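Local coordinates for uncharacterized protein (Streptococcus pneumoniae, PDB 3LFT), which probably serves as the substrate-binding protein of an ABC transporter and holds L-tryptophan between its two lobes, at residues Gly62-Val67 and Gln249-Ala254; Val182-Val187 and Ser207-Ser212; Ile271-Ala276 and Ile281-Ser286. All blocks are in the same frame, centred on the assembly; numbering follows the deposited sequence. Where two conformers were deposited one is given.

Contact 1 (Gly62-Val67 and Gln249-Ala254); sequences GNDLVV and QVLKGA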
ATOM      1  N   GLY A  62       9.009 -26.447   4.422  1.00 12.49           N
ATOM      2  CA  GLY A  62       8.919 -26.691   5.870  1.00 10.95           C
ATOM      3  C   GLY A  62       8.564 -25.494   6.759  1.00  9.40           C
ATOM      4  O   GLY A  62       8.702 -25.552   7.983  1.00 10.25           O
ATOM      5  N   ASN A  63       8.113 -24.405   6.158  1.00  8.17           N
ATOM      6  CA  ASN A  63       7.659 -23.247   6.917  1.00  7.69           C
ATOM      7  C   ASN A  63       6.348 -23.553   7.618  1.00  7.56           C
ATOM      8  O   ASN A  63       5.504 -24.287   7.077  1.00  8.11           O
ATOM      9  CB  ASN A  63       7.516 -22.045   5.983  1.00  7.30           C
ATOM     10  CG  ASN A  63       8.866 -21.549   5.466  1.00  7.76           C
ATOM     11  OD1 ASN A  63       9.083 -21.376   4.249  1.00 10.84           O
ATOM     12  ND2 ASN A  63       9.791 -21.377   6.374  1.00  6.94           N
ATOM     13  N   ASP A  64       6.188 -23.004   8.824  1.00  6.90           N
ATOM     14  CA  ASP A  64       4.934 -23.132   9.577  1.00  7.10           C
ATOM     15  C   ASP A  64       3.828 -22.289   8.949  1.00  6.15           C
ATOM     16  O   ASP A  64       2.640 -22.589   9.088  1.00  7.13           O
ATOM     17  CB  ASP A  64       5.114 -22.638  11.009  1.00  7.64           C
ATOM     18  CG  ASP A  64       6.081 -23.466  11.805  1.00  9.87           C
ATOM     19  OD1 ASP A  64       6.111 -24.700  11.637  1.00 10.59           O
ATOM     20  OD2 ASP A  64       6.781 -22.861  12.638  1.00 11.75           O
ATOM     21  N   LEU A  65       4.225 -21.175   8.335  1.00  5.82           N
ATOM     22  CA  LEU A  65       3.305 -20.278   7.625  1.00  5.27           C
ATOM     23  C   LEU A  65       4.136 -19.409   6.703  1.00  5.28           C
ATOM     24  O   LEU A  65       5.370 -19.365   6.815  1.00  5.55           O
ATOM     25  CB  LEU A  65       2.459 -19.409   8.583  1.00  5.78           C
ATOM     26  CG  LEU A  65       3.176 -18.500   9.596  1.00  5.14           C
ATOM     27  CD1 LEU A  65       3.731 -17.215   8.959  1.00  6.45           C
ATOM     28  CD2 LEU A  65       2.212 -18.146  10.723  1.00  6.64           C
ATOM     29  N   VAL A  66       3.462 -18.719   5.783  1.00  4.95           N
ATOM     30  CA  VAL A  66       4.119 -17.757   4.918  1.00  4.92           C
ATOM     31  C   VAL A  66       3.413 -16.408   5.023  1.00  5.35           C
ATOM     32  O   VAL A  66       2.226 -16.333   5.390  1.00  6.20           O
ATOM     33  CB  VAL A  66       4.181 -18.257   3.443  1.00  4.46           C
ATOM     34  CG1 VAL A  66       5.093 -19.474   3.321  1.00  5.51           C
ATOM     35  CG2 VAL A  66       2.798 -18.604   2.948  1.00  6.88           C
ATOM     36  N   VAL A  67       4.150 -15.358   4.672  1.00  5.38           N
ATOM     37  CA  VAL A  67       3.699 -13.973   4.804  1.00  5.50           C
ATOM     38  C   VAL A  67       3.909 -13.280   3.480  1.00  5.66           C
ATOM     39  O   VAL A  67       5.018 -13.337   2.943  1.00  5.91           O
ATOM     40  CB  VAL A  67       4.526 -13.216   5.887  1.00  5.96           C
ATOM     41  CG1 VAL A  67       3.983 -11.797   6.089  1.00  6.81           C
ATOM     42  CG2 VAL A  67       4.512 -13.981   7.222  1.00  6.66           C
ATOM     43  N   GLN A 249      -0.068 -15.104  16.605  1.00  5.65           N
ATOM     44  CA  GLN A 249      -1.344 -15.737  16.922  1.00  5.63           C
ATOM     45  C   GLN A 249      -1.510 -17.055  16.153  1.00  5.11           C
ATOM     46  O   GLN A 249      -2.007 -18.053  16.711  1.00  5.10           O
ATOM     47  CB  GLN A 249      -2.497 -14.819  16.543  1.00  6.65           C
ATOM     48  CG  GLN A 249      -2.913 -13.765  17.498  1.00 10.24           C
ATOM     49  CD  GLN A 249      -4.192 -13.132  16.982  1.00 14.06           C
ATOM     50  OE1 GLN A 249      -5.309 -13.631  17.213  1.00 15.45           O
ATOM     51  NE2 GLN A 249      -4.033 -12.074  16.219  1.00 12.58           N
ATOM     52  N   VAL A 250      -1.131 -17.055  14.877  1.00  5.19           N
ATOM     53  CA  VAL A 250      -1.268 -18.232  14.034  1.00  5.54           C
ATOM     54  C   VAL A 250      -0.241 -19.297  14.404  1.00  5.74           C
ATOM     55  O   VAL A 250      -0.588 -20.475  14.493  1.00  5.96           O
ATOM     56  CB  VAL A 250      -1.297 -17.871  12.521  1.00  5.73           C
ATOM     57  CG1 VAL A 250      -1.330 -19.147  11.661  1.00  6.11           C
ATOM     58  CG2 VAL A 250      -2.512 -16.991  12.213  1.00  7.08           C
ATOM     59  N   LEU A 251       1.002 -18.900  14.702  1.00  5.24           N
ATOM     60  CA  LEU A 251       1.990 -19.873  15.182  1.00  5.56           C
ATOM     61  C   LEU A 251       1.465 -20.594  16.414  1.00  5.73           C
ATOM     62  O   LEU A 251       1.676 -21.811  16.564  1.00  6.22           O
ATOM     63  CB  LEU A 251       3.336 -19.212  15.479  1.00  5.56           C
ATOM     64  CG  LEU A 251       4.091 -18.685  14.267  1.00  4.98           C
ATOM     65  CD1 LEU A 251       5.299 -17.880  14.708  1.00  7.22           C
ATOM     66  CD2 LEU A 251       4.493 -19.811  13.318  1.00  6.57           C
ATOM     67  N   LYS A 252       0.785 -19.831  17.279  1.00  4.88           N
ATOM     68  CA  LYS A 252       0.230 -20.342  18.539  1.00  4.96           C
ATOM     69  C   LYS A 252      -1.095 -21.073  18.360  1.00  5.20           C
ATOM     70  O   LYS A 252      -1.684 -21.544  19.342  1.00  7.19           O
ATOM     71  CB  LYS A 252       0.094 -19.224  19.578  1.00  6.19           C
ATOM     72  CG  LYS A 252       1.424 -18.673  20.031  1.00  7.58           C
ATOM     73  CD  LYS A 252       1.241 -17.607  21.105  1.00 12.81           C
ATOM     74  CE  LYS A 252       2.601 -17.163  21.663  1.00 16.77           C
ATOM     75  NZ  LYS A 252       3.387 -18.294  22.243  1.00 20.22           N
ATOM     76  N   GLY A 253      -1.547 -21.207  17.114  1.00  5.31           N
ATOM     77  CA  GLY A 253      -2.692 -22.087  16.834  1.00  5.29           C
ATOM     78  C   GLY A 253      -3.949 -21.464  16.262  1.00  4.58           C
ATOM     79  O   GLY A 253      -4.913 -22.183  15.961  1.00  5.16           O
ATOM     80  N   ALA A 254      -4.001 -20.133  16.135  1.00  4.95           N
ATOM     81  CA  ALA A 254      -5.198 -19.517  15.540  1.00  4.86           C
ATOM     82  C   ALA A 254      -5.410 -20.073  14.138  1.00  4.61           C
ATOM     83  O   ALA A 254      -4.439 -20.274  13.396  1.00  5.08           O
ATOM     84  CB  ALA A 254      -5.064 -17.993  15.489  1.00  4.85           C
TER
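Apolar contact comes first: Leu65 and Leu251 meet methyl to methyl, their CD2 atoms 3.8 Å apart and their side chains nearly perpendicular. The same Leu65 methyl serves a second partner, because CG1 of Val250 approaches Leu65 CD2 to 3.8 Å. In Val250 this branch stands opposite the backbone N (chi1 175°), which places it next to the leucine. Leu251 reaches the strand differently. Its bond to CB points neither at the strand nor from it, but the end of the side chain comes nearer: CD1 continues the chain (chi2 172°), and CD2, the other branch, turns to the strand.

These residues join an inner strand of a Rossmann-like lobe to one of its covering helices. Strand 65-69 lies between strands 3-9 and 86-89 in a six-stranded parallel sheet, and the last turn of helix 236-251 packs over one face at the strand's beginning. Leu65 also touches Ile247 one turn back on that helix, as well as Ile5 and Ile87 on the neighbouring strands.

Van der Waals contact extends to the more open margin, where Asp64 CB lies 3.7 Å from Leu251 CD2. Asp64 OD2 passes 3.9 Å from Leu251 CD2, but its polar partner is the backbone N of Lys4 on strand 3-9. The carboxylate is thus tied to the sheet, and the leucine methyl borders it.

Hydrogen bonds do not cross between the two segments; those of 249-254 finish the helix. Gly253, with positive phi (118°), ends it in a Schellman motif. Ala254 N bonds to Gln249 O at 2.9 Å, while Gly253 N bonds to Val250 O, also at 2.9 Å. Just before the glycine, Lys252 NZ bonds to Tyr32 OH, and Leu251 packs on the same tyrosine.

Contact 2 (Val182-Val187 and Ser207-Ser212); sequences VMTSKV and SSNQSS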
ATOM      1  N   VAL A 182       1.696  13.001 -20.762  1.00  5.89           N
ATOM      2  CA  VAL A 182       0.365  13.120 -21.352  1.00  6.09           C
ATOM      3  C   VAL A 182      -0.666  13.667 -20.352  1.00  5.75           C
ATOM      4  O   VAL A 182      -1.386  14.629 -20.631  1.00  6.12           O
ATOM      5  CB  VAL A 182      -0.124  11.756 -21.935  1.00  6.41           C
ATOM      6  CG1 VAL A 182      -1.592  11.835 -22.365  1.00  7.26           C
ATOM      7  CG2 VAL A 182       0.773  11.303 -23.073  1.00  8.38           C
HETATM    8  N   MSE A 183      -0.718  13.063 -19.173  1.00  5.06           N
HETATM    9  CA  MSE A 183      -1.757  13.420 -18.227  0.50  5.70           C
HETATM   10  C   MSE A 183      -1.633  14.850 -17.725  1.00  5.65           C
HETATM   11  O   MSE A 183      -2.635  15.487 -17.472  1.00  5.65           O
HETATM   12  CB  MSE A 183      -1.819  12.430 -17.065  0.50  5.97           C
HETATM   13  CG  MSE A 183      -0.708  12.588 -16.037  0.50  5.65           C
HETATM   14 SE   MSE A 183      -0.597  11.080 -14.851  0.50 10.35          SE
HETATM   15  CE  MSE A 183      -2.237  11.320 -13.854  0.50 10.23           C
ATOM     16  N   THR A 184      -0.415  15.372 -17.623  1.00  6.66           N
ATOM     17  CA  THR A 184      -0.252  16.697 -17.012  1.00  7.98           C
ATOM     18  C   THR A 184      -0.723  17.853 -17.894  1.00  8.25           C
ATOM     19  O   THR A 184      -0.871  18.969 -17.409  1.00  8.60           O
ATOM     20  CB  THR A 184       1.164  16.958 -16.415  1.00  7.86           C
ATOM     21  OG1 THR A 184       2.175  16.827 -17.416  1.00  9.02           O
ATOM     22  CG2 THR A 184       1.469  16.040 -15.226  1.00  8.92           C
ATOM     23  N   SER A 185      -0.967  17.590 -19.177  1.00  8.11           N
ATOM     24  CA  SER A 185      -1.590  18.573 -20.061  0.50  8.49           C
ATOM     25  C   SER A 185      -3.116  18.484 -19.995  1.00  8.62           C
ATOM     26  O   SER A 185      -3.824  19.330 -20.557  1.00  9.06           O
ATOM     27  CB  SER A 185      -1.129  18.359 -21.503  0.50  9.02           C
ATOM     28  OG  SER A 185      -1.935  17.388 -22.147  0.50  9.52           O
ATOM     29  N   LYS A 186      -3.620  17.456 -19.308  1.00  7.27           N
ATOM     30  CA  LYS A 186      -5.059  17.164 -19.250  1.00  7.43           C
ATOM     31  C   LYS A 186      -5.705  17.386 -17.882  1.00  7.25           C
ATOM     32  O   LYS A 186      -6.936  17.515 -17.780  1.00  8.18           O
ATOM     33  CB  LYS A 186      -5.322  15.716 -19.657  1.00  7.03           C
ATOM     34  CG  LYS A 186      -5.070  15.426 -21.138  1.00  6.68           C
ATOM     35  CD  LYS A 186      -5.139  13.928 -21.406  1.00  7.19           C
ATOM     36  CE  LYS A 186      -5.061  13.608 -22.890  1.00  7.19           C
ATOM     37  NZ  LYS A 186      -6.316  14.020 -23.586  1.00  9.24           N
ATOM     38  N   VAL A 187      -4.889  17.395 -16.831  1.00  7.38           N
ATOM     39  CA  VAL A 187      -5.418  17.431 -15.464  1.00  7.27           C
ATOM     40  C   VAL A 187      -4.737  18.491 -14.620  1.00  7.27           C
ATOM     41  O   VAL A 187      -3.647  18.966 -14.961  1.00  8.09           O
ATOM     42  CB  VAL A 187      -5.318  16.051 -14.752  1.00  7.49           C
ATOM     43  CG1 VAL A 187      -5.961  14.962 -15.598  1.00  7.84           C
ATOM     44  CG2 VAL A 187      -3.861  15.695 -14.421  1.00  7.60           C
ATOM     45  N   SER A 207      10.119  13.522 -11.328  1.00  5.52           N
ATOM     46  CA  SER A 207      11.012  14.117 -12.316  0.50  5.44           C
ATOM     47  C   SER A 207      10.254  14.478 -13.587  1.00  5.61           C
ATOM     48  O   SER A 207      10.486  15.556 -14.162  1.00  5.88           O
ATOM     49  CB  SER A 207      12.209  13.209 -12.615  0.50  5.66           C
ATOM     50  OG  SER A 207      11.795  11.962 -13.124  0.50  4.05           O
ATOM     51  N   SER A 208       9.341  13.611 -14.020  1.00  6.20           N
ATOM     52  CA  SER A 208       8.532  13.888 -15.207  1.00  7.39           C
ATOM     53  C   SER A 208       7.614  15.094 -15.016  1.00  7.41           C
ATOM     54  O   SER A 208       7.358  15.829 -15.964  1.00  8.12           O
ATOM     55  CB  SER A 208       7.721  12.673 -15.636  1.00  7.75           C
ATOM     56  OG  SER A 208       8.573  11.702 -16.227  1.00  9.34           O
ATOM     57  N   ASN A 209       7.140  15.296 -13.787  1.00  7.30           N
ATOM     58  CA  ASN A 209       6.262  16.426 -13.445  1.00  7.39           C
ATOM     59  C   ASN A 209       6.998  17.733 -13.098  1.00  7.85           C
ATOM     60  O   ASN A 209       6.359  18.754 -12.810  1.00  7.36           O
ATOM     61  CB  ASN A 209       5.310  15.979 -12.313  1.00  6.98           C
ATOM     62  CG  ASN A 209       4.335  17.064 -11.881  1.00  8.72           C
ATOM     63  OD1 ASN A 209       3.591  17.628 -12.691  1.00 10.01           O
ATOM     64  ND2 ASN A 209       4.344  17.370 -10.593  1.00  8.68           N
ATOM     65  N   GLN A 210       8.329  17.756 -13.132  1.00  7.50           N
ATOM     66  CA  GLN A 210       9.060  18.989 -12.800  1.00  8.73           C
ATOM     67  C   GLN A 210       8.716  20.128 -13.744  1.00  8.48           C
ATOM     68  O   GLN A 210       8.762  21.308 -13.358  1.00  9.92           O
ATOM     69  CB  GLN A 210      10.587  18.802 -12.818  1.00  8.76           C
ATOM     70  CG  GLN A 210      11.174  18.081 -11.602  1.00  9.66           C
ATOM     71  CD  GLN A 210      10.951  18.812 -10.272  1.00 10.88           C
ATOM     72  OE1 GLN A 210      10.870  20.041 -10.217  1.00 13.27           O
ATOM     73  NE2 GLN A 210      10.857  18.044  -9.193  1.00 10.81           N
ATOM     74  N   SER A 211       8.412  19.801 -14.993  1.00  6.76           N
ATOM     75  CA  SER A 211       8.121  20.842 -15.976  1.00  6.67           C
ATOM     76  C   SER A 211       6.680  21.303 -15.890  1.00  6.32           C
ATOM     77  O   SER A 211       6.373  22.442 -16.250  1.00  5.23           O
ATOM     78  CB  SER A 211       8.434  20.350 -17.391  1.00  6.75           C
ATOM     79  OG  SER A 211       7.766  19.133 -17.650  1.00  9.84           O
ATOM     80  N   SER A 212       5.800  20.433 -15.421  1.00  6.53           N
ATOM     81  CA  SER A 212       4.379  20.728 -15.449  0.50  7.49           C
ATOM     82  C   SER A 212       3.910  21.413 -14.187  1.00  7.05           C
ATOM     83  O   SER A 212       3.012  22.249 -14.225  1.00  6.98           O
ATOM     84  CB  SER A 212       3.588  19.455 -15.688  0.50  7.32           C
ATOM     85  OG  SER A 212       2.213  19.688 -15.460  0.50  9.95           O
TER
HETATM   86  O   HOH W   1       4.915  16.351 -17.145  1.00 10.49           O
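Thr184 and Ser212 bring the two backbones nearest, with their CA atoms 6.3 Å apart. Both segments turn tightly here. In 182-187, Lys186 N bonds to Met183 O at 2.9 Å. In 207-212 there is likewise an i to i+3 bond, Gln210 N to Ser207 O, 3.2 Å long, and residues 210-212 stay helical in angle without regular bonding.

Helices 176-183 and 202-208 each lead into a strand of the four-stranded parallel sheet of this Rossmann-like lobe, the first into 189-192 and the second into its neighbour 216-218. The contact therefore joins adjacent helix-to-strand connections, and Thr184 also touches Ile190 of strand 189-192.

Between the side chains no direct hydrogen bond forms. Ser212 CB lies 3.4 Å from Thr184 OG1, and the serine hydroxyl is near the threonine too, but at a poor angle for bonding. Ser212 was modelled in two conformers, which makes the close approach of its hydroxyl doubtful. Thr184 CG2 points to the other partner, with Asn209 OD1 3.7 Å away and the two side chains crossing obliquely. The amide of Asn209 is anchored by ND2 bonding to Lys214 O, just beyond the segment.

A water supplies the polar link. It lies 2.8 Å from Thr184 OG1 and donates to Ser208 O, also at 2.8 Å. With chi1 at 59°, Thr184 OG1 stands between the backbone N and the carbonyl carbon, where it also bonds back to Val180 O, one turn earlier.

Contact 3 (Ile271-Ala276 and Ile281-Ser286); sequences INKKIA and ITIPES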
ATOM      1  N   ILE A 271       1.897  16.348   4.989  1.00  7.19           N
ATOM      2  CA  ILE A 271       2.000  17.551   4.175  1.00  7.94           C
ATOM      3  C   ILE A 271       3.460  17.892   3.951  1.00  7.59           C
ATOM      4  O   ILE A 271       4.243  17.968   4.907  1.00  7.26           O
ATOM      5  CB  ILE A 271       1.295  18.744   4.842  1.00  8.97           C
ATOM      6  CG1 ILE A 271      -0.159  18.388   5.182  1.00 11.36           C
ATOM      7  CG2 ILE A 271       1.382  20.010   3.952  1.00 10.27           C
ATOM      8  CD1 ILE A 271      -0.886  19.446   5.924  1.00 14.52           C
ATOM      9  N   ASN A 272       3.824  18.106   2.690  1.00  6.72           N
ATOM     10  CA  ASN A 272       5.177  18.525   2.353  1.00  6.21           C
ATOM     11  C   ASN A 272       5.162  20.032   2.203  1.00  5.77           C
ATOM     12  O   ASN A 272       4.745  20.578   1.182  1.00  4.87           O
ATOM     13  CB  ASN A 272       5.655  17.836   1.073  1.00  6.09           C
ATOM     14  CG  ASN A 272       7.115  18.013   0.832  1.00  7.03           C
ATOM     15  OD1 ASN A 272       7.682  19.092   1.053  1.00  7.28           O
ATOM     16  ND2 ASN A 272       7.745  16.969   0.310  1.00  8.74           N
ATOM     17  N   LYS A 273       5.617  20.692   3.268  1.00  5.21           N
ATOM     18  CA  LYS A 273       5.498  22.132   3.395  1.00  6.55           C
ATOM     19  C   LYS A 273       6.272  22.858   2.312  1.00  6.80           C
ATOM     20  O   LYS A 273       5.751  23.810   1.708  1.00  6.95           O
ATOM     21  CB  LYS A 273       5.951  22.588   4.788  1.00  7.13           C
ATOM     22  CG  LYS A 273       5.860  24.086   4.999  1.00  8.51           C
ATOM     23  CD  LYS A 273       6.166  24.451   6.435  1.00 12.59           C
ATOM     24  CE  LYS A 273       4.887  24.636   7.203  1.00 14.99           C
ATOM     25  NZ  LYS A 273       5.088  25.564   8.348  1.00 16.83           N
ATOM     26  N   LYS A 274       7.518  22.441   2.076  1.00  7.53           N
ATOM     27  CA  LYS A 274       8.331  23.104   1.059  1.00  8.43           C
ATOM     28  C   LYS A 274       7.765  22.902  -0.341  1.00  7.35           C
ATOM     29  O   LYS A 274       7.741  23.839  -1.127  1.00  7.74           O
ATOM     30  CB  LYS A 274       9.802  22.673   1.125  1.00  9.55           C
ATOM     31  N   ILE A 275       7.257  21.701  -0.644  1.00  6.48           N
ATOM     32  CA  ILE A 275       6.632  21.477  -1.950  1.00  5.87           C
ATOM     33  C   ILE A 275       5.412  22.383  -2.111  1.00  6.25           C
ATOM     34  O   ILE A 275       5.241  23.025  -3.154  1.00  6.50           O
ATOM     35  CB  ILE A 275       6.286  19.984  -2.179  1.00  5.38           C
ATOM     36  CG1 ILE A 275       7.569  19.153  -2.336  1.00  6.36           C
ATOM     37  CG2 ILE A 275       5.358  19.802  -3.380  1.00  5.66           C
ATOM     38  CD1 ILE A 275       8.341  19.370  -3.649  1.00  5.72           C
ATOM     39  N   ALA A 276       4.586  22.493  -1.067  1.00  6.04           N
ATOM     40  CA  ALA A 276       3.439  23.413  -1.123  1.00  6.69           C
ATOM     41  C   ALA A 276       3.869  24.827  -1.423  1.00  7.01           C
ATOM     42  O   ALA A 276       3.345  25.464  -2.352  1.00  6.82           O
ATOM     43  CB  ALA A 276       2.632  23.379   0.175  1.00  6.61           C
ATOM     44  N   ILE A 281       1.275  27.451  -3.013  1.00  8.55           N
ATOM     45  CA  ILE A 281       0.086  27.036  -2.285  1.00  9.06           C
ATOM     46  C   ILE A 281       0.136  27.621  -0.869  1.00 10.55           C
ATOM     47  O   ILE A 281       1.212  27.714  -0.242  1.00 11.85           O
ATOM     48  CB  ILE A 281      -0.020  25.486  -2.277  1.00  9.47           C
ATOM     49  CG1 ILE A 281      -0.310  24.968  -3.684  1.00  7.31           C
ATOM     50  CG2 ILE A 281      -1.113  25.015  -1.322  1.00 10.28           C
ATOM     51  CD1 ILE A 281      -0.121  23.442  -3.825  1.00  6.39           C
ATOM     52  N   THR A 282      -1.017  28.073  -0.391  1.00  9.77           N
ATOM     53  CA  THR A 282      -1.158  28.428   1.009  1.00 10.08           C
ATOM     54  C   THR A 282      -1.641  27.192   1.732  1.00  9.41           C
ATOM     55  O   THR A 282      -2.586  26.532   1.296  1.00 10.48           O
ATOM     56  CB  THR A 282      -2.186  29.555   1.240  1.00 10.14           C
ATOM     57  OG1 THR A 282      -3.467  29.159   0.735  1.00 13.21           O
ATOM     58  CG2 THR A 282      -1.759  30.829   0.560  1.00 10.32           C
ATOM     59  N   ILE A 283      -0.973  26.844   2.818  1.00  8.01           N
ATOM     60  CA  ILE A 283      -1.502  25.786   3.657  1.00  7.38           C
ATOM     61  C   ILE A 283      -2.432  26.421   4.683  1.00  6.26           C
ATOM     62  O   ILE A 283      -1.982  27.225   5.496  1.00  6.53           O
ATOM     63  CB  ILE A 283      -0.397  24.970   4.354  1.00  7.70           C
ATOM     64  CG1 ILE A 283       0.587  24.379   3.333  1.00  8.81           C
ATOM     65  CG2 ILE A 283      -1.024  23.877   5.208  1.00  7.32           C
ATOM     66  CD1 ILE A 283       1.875  23.850   3.941  1.00 10.57           C
ATOM     67  N   PRO A 284      -3.732  26.067   4.647  1.00  5.61           N
ATOM     68  CA  PRO A 284      -4.636  26.659   5.639  1.00  6.11           C
ATOM     69  C   PRO A 284      -4.178  26.331   7.050  1.00  6.61           C
ATOM     70  O   PRO A 284      -3.644  25.246   7.295  1.00  6.14           O
ATOM     71  CB  PRO A 284      -5.979  25.981   5.348  1.00  6.61           C
ATOM     72  CG  PRO A 284      -5.902  25.556   3.935  1.00  5.70           C
ATOM     73  CD  PRO A 284      -4.451  25.209   3.681  1.00  6.32           C
ATOM     74  N   GLU A 285      -4.373  27.278   7.964  1.00  6.91           N
ATOM     75  CA  GLU A 285      -3.971  27.107   9.363  1.00  7.96           C
ATOM     76  C   GLU A 285      -4.505  25.801   9.966  1.00  8.53           C
ATOM     77  O   GLU A 285      -3.760  25.075  10.613  1.00  8.44           O
ATOM     78  CB  GLU A 285      -4.399  28.320  10.205  1.00  8.00           C
ATOM     79  N   SER A 286      -5.786  25.500   9.738  1.00  9.17           N
ATOM     80  CA  SER A 286      -6.404  24.275  10.259  1.00  9.96           C
ATOM     81  C   SER A 286      -5.777  23.004   9.672  1.00  9.96           C
ATOM     82  O   SER A 286      -5.595  22.007  10.374  1.00 10.89           O
ATOM     83  CB  SER A 286      -7.924  24.287  10.032  1.00 10.48           C
ATOM     84  OG  SER A 286      -8.250  24.258   8.653  1.00 12.75           O
TER
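The peptide carbonyl of Ala276 accepts from Ile281 N, which lies tilted 36° above the carbonyl plane: the bond Ile281 N to Ala276 O is 2.9 Å long and fairly straight (158° at the hydrogen). Ile281 CB rests 3.4 Å from Ala276 O. A second flat group, the amide of Asn272, is used at both ends. Asn272 sits at the N-cap of helix 273-278, and its OD1 makes the capping bond to Ile275 N (3.1 Å), the donor above the amide plane. Its ND2 bonds to Val224 O, which holds the amide at its other end.

This is the connection between two parallel strands, 268-271 and 293-294, of a small three-stranded sheet: a beta-alpha-beta crossover whose helical part is broken into helices 273-278 and 285-290. The contact folds the linker before the second helix back against the first. Pro284 occupies the N-cap position of that second helix.

Apolar packing centres on Ile283. Its CG1 stands opposite the carbonyl carbon (chi1 -56°), and the chain continues extended, so that the end methyl enters the angle between strand end and helix. There Ile283 CD1 comes within 3.9 Å of Ala276 CB. On the strand, Ile271 CG2 also approaches Ile283 CD1 to 3.9 Å, the two isoleucines running antiparallel alongside one another. Lys273 adds the aliphatic base of its side chain, set nearly square to Ile283, with Lys273 CG 4.1 Å from Ile283 CD1. Leu129 of helix 119-129 touches both Ile281 and Ile283, while Leu288 of helix 285-290 packs against Ile283 and Lys273.

In the fold
Contacts 1 and 3 are partly buried, contact 2 mostly buried though small, and all lie well away from the chain's centre. Contact 1 is alone in its lobe, centre to centre about 46 and 45 Å from contacts 2 and 3, and spans a long sequence separation to set a helix end on a sheet strand by methyl packing. Contact 2 falls inside the loop that contact 1 closes and joins two neighbouring helix-to-strand turns by van der Waals contact and a water between a hydroxyl and a backbone carbonyl. Contact 3 follows later, its nearest atoms about 6 Å from contact 2 without touching. It combines the only direct hydrogen bond between paired segments with isoleucine packing, in a local C-terminal fold-back.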